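Local coordinates for protein rhino (Drosophila melanogaster, PDB 5XYV) that binds the N-terminal domain of Deadlock through its chromoshadow domain and probably helps specify germline piRNA clusters, at residues Leu12-Ile17 with Met29-Lys34. Residues are numbered along the deposited sequence; the frame is centred on the assembly and turned at random.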
loop_
_atom_site.group_PDB
_atom_site.type_symbol
_atom_site.label_atom_id
_atom_site.label_comp_id
_atom_site.label_asym_id
_atom_site.label_seq_id
_atom_site.Cartn_x
_atom_site.Cartn_y
_atom_site.Cartn_z
ATOM N N LEU B 12 -13.209 11.428 16.724
ATOM C CA LEU B 12 -13.581 10.028 16.960
ATOM C C LEU B 12 -12.475 9.053 16.581
ATOM O O LEU B 12 -11.508 9.419 15.908
ATOM C CB LEU B 12 -14.854 9.657 16.200
ATOM C CG LEU B 12 -16.037 10.612 16.309
ATOM C CD1 LEU B 12 -17.101 10.255 15.278
ATOM C CD2 LEU B 12 -16.608 10.555 17.717
ATOM N N ASP B 13 -12.627 7.810 17.014
ATOM C CA ASP B 13 -11.672 6.763 16.689
ATOM C C ASP B 13 -11.987 6.100 15.352
ATOM O O ASP B 13 -13.153 5.834 15.029
ATOM C CB ASP B 13 -11.643 5.717 17.799
ATOM C CG ASP B 13 -10.888 6.191 19.022
ATOM O OD1 ASP B 13 -10.007 7.074 18.884
ATOM O OD2 ASP B 13 -11.178 5.682 20.123
ATOM N N LEU B 14 -10.938 5.837 14.576
ATOM C CA LEU B 14 -11.075 5.227 13.255
ATOM C C LEU B 14 -11.827 3.894 13.340
ATOM O O LEU B 14 -11.523 3.063 14.199
ATOM C CB LEU B 14 -9.697 5.021 12.617
ATOM C CG LEU B 14 -9.630 4.562 11.159
ATOM C CD1 LEU B 14 -10.220 5.596 10.235
ATOM C CD2 LEU B 14 -8.196 4.272 10.762
ATOM N N ASP B 15 -12.819 3.703 12.471
ATOM C CA ASP B 15 -13.563 2.453 12.469
ATOM C C ASP B 15 -12.980 1.565 11.379
ATOM O O ASP B 15 -12.085 0.747 11.648
ATOM C CB ASP B 15 -15.058 2.691 12.243
ATOM C CG ASP B 15 -15.914 1.510 12.683
ATOM O OD1 ASP B 15 -15.459 0.739 13.556
ATOM O OD2 ASP B 15 -17.035 1.365 12.150
ATOM N N LYS B 16 -13.481 1.735 10.156
ATOM C CA LYS B 16 -13.004 0.995 8.979
ATOM C C LYS B 16 -12.381 1.946 7.923
ATOM O O LYS B 16 -12.763 3.120 7.826
ATOM C CB LYS B 16 -14.160 0.173 8.350
ATOM C CG LYS B 16 -14.940 -0.758 9.299
ATOM C CD LYS B 16 -14.076 -1.307 10.420
ATOM C CE LYS B 16 -14.862 -1.847 11.661
ATOM N NZ LYS B 16 -15.417 -3.265 11.508
ATOM N N ILE B 17 -11.428 1.432 7.138
ATOM C CA ILE B 17 -10.997 2.073 5.891
ATOM C C ILE B 17 -11.679 1.356 4.754
ATOM O O ILE B 17 -11.386 0.182 4.515
ATOM C CB ILE B 17 -9.474 2.004 5.669
ATOM C CG1 ILE B 17 -8.723 2.593 6.867
ATOM C CG2 ILE B 17 -9.083 2.667 4.336
ATOM C CD1 ILE B 17 -7.228 2.811 6.624
ATOM N N MET B 29 -8.020 8.572 1.809
ATOM C CA MET B 29 -8.665 7.389 2.318
ATOM C C MET B 29 -10.093 7.730 2.673
ATOM O O MET B 29 -10.361 8.812 3.199
ATOM C CB MET B 29 -7.917 6.853 3.543
ATOM C CG MET B 29 -6.422 7.091 3.508
ATOM S SD MET B 29 -5.590 5.882 2.465
ATOM C CE MET B 29 -5.965 4.375 3.376
ATOM N N PHE B 30 -10.998 6.806 2.380
ATOM C CA PHE B 30 -12.405 6.962 2.696
ATOM C C PHE B 30 -12.718 6.079 3.879
ATOM O O PHE B 30 -12.567 4.852 3.824
ATOM C CB PHE B 30 -13.245 6.662 1.458
ATOM C CG PHE B 30 -12.867 7.541 0.300
ATOM C CD1 PHE B 30 -12.018 7.089 -0.700
ATOM C CD2 PHE B 30 -13.275 8.866 0.270
ATOM C CE1 PHE B 30 -11.634 7.931 -1.728
ATOM C CE2 PHE B 30 -12.897 9.694 -0.759
ATOM C CZ PHE B 30 -12.080 9.227 -1.755
ATOM N N VAL B 31 -13.111 6.719 4.975
ATOM C CA VAL B 31 -13.116 6.050 6.266
ATOM C C VAL B 31 -14.399 6.271 7.031
ATOM O O VAL B 31 -15.154 7.209 6.773
ATOM C CB VAL B 31 -11.932 6.520 7.196
ATOM C CG1 VAL B 31 -10.576 6.234 6.562
ATOM C CG2 VAL B 31 -12.104 8.011 7.612
ATOM N N THR B 32 -14.621 5.385 7.991
ATOM C CA THR B 32 -15.716 5.542 8.937
ATOM C C THR B 32 -15.141 5.652 10.350
ATOM O O THR B 32 -14.023 5.195 10.622
ATOM C CB THR B 32 -16.716 4.389 8.824
ATOM O OG1 THR B 32 -16.051 3.162 9.130
ATOM C CG2 THR B 32 -17.247 4.314 7.409
ATOM N N TRP B 33 -15.888 6.282 11.242
ATOM C CA TRP B 33 -15.430 6.437 12.614
ATOM C C TRP B 33 -16.343 5.647 13.528
ATOM O O TRP B 33 -17.509 5.438 13.197
ATOM C CB TRP B 33 -15.410 7.913 13.016
ATOM C CG TRP B 33 -14.731 8.764 12.016
ATOM C CD1 TRP B 33 -15.312 9.479 11.015
ATOM C CD2 TRP B 33 -13.323 8.997 11.914
ATOM N NE1 TRP B 33 -14.349 10.141 10.289
ATOM C CE2 TRP B 33 -13.117 9.864 10.826
ATOM C CE3 TRP B 33 -12.212 8.551 12.639
ATOM C CZ2 TRP B 33 -11.840 10.297 10.441
ATOM C CZ3 TRP B 33 -10.957 8.971 12.259
ATOM C CH2 TRP B 33 -10.776 9.840 11.174
ATOM N N LYS B 34 -15.826 5.247 14.687
ATOM C CA LYS B 34 -16.641 4.527 15.654
ATOM C C LYS B 34 -17.718 5.416 16.250
ATOM O O LYS B 34 -17.433 6.528 16.721
ATOM C CB LYS B 34 -15.771 3.947 16.763
ATOM C CG LYS B 34 -14.872 2.807 16.294
ATOM C CD LYS B 34 -13.959 2.306 17.400
ATOM C CE LYS B 34 -13.058 1.201 16.887
ATOM N NZ LYS B 34 -12.090 0.749 17.927
#
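Asp15 and Lys16 both face Thr32, a classic beta bulge that shifts the register of the two strands by one residue between Leu14 and Ile17. The distortion lies in the antiparallel hairpin of strands 14-23 and 26-33 that opens the chromoshadow domain. Asp15 N donates to Thr32 O at 2.7 Å, tilted 28° from the carbonyl plane, whereas Thr32 N reaches Lys16 O in the carbonyl plane. The extra amide of the bulge, Lys16 N, is taken up by a side chain: Thr32 OG1 sits between its own backbone N and carbonyl carbon (chi1 61°) and accepts this N-H at 3.1 Å. Asp15 CB packs against the same hydroxyl, 3.3 Å from Thr32 OG1, and its side chain crosses that of Lys34 at about a right angle, with OD1 3.5 Å from Lys34 CG. A glycine here would probably strip Thr32 OG1 of the CB packed against it and leave the Lys34 methylenes without the carboxylate beside them. Beyond the bulge, Lys34 N closes an almost straight bond to Asp13 O.

Leu14, Ile17 and Met29 lie against helix 52-61. With its CG anti to the backbone N (chi1 -172°), Leu14 brings CD1 to 3.6 Å from Val31 CB and over one face of the Trp33 indole, whose NE1 is hydrogen-bonded to Asp40 on the next strand. Leu12 CD1 meets Trp33 CB at the loop end. Phe30, directed away from the first strand, meets Trp44 of the Deadlock chain ring to ring, so the hairpin also contributes to the Deadlock-binding surface. At the other end, the bent chain of Met29 delivers its methyl to Ile17, with CE 3.7 Å from Ile17 CG2 and 3.8 Å from Ile17 CD1.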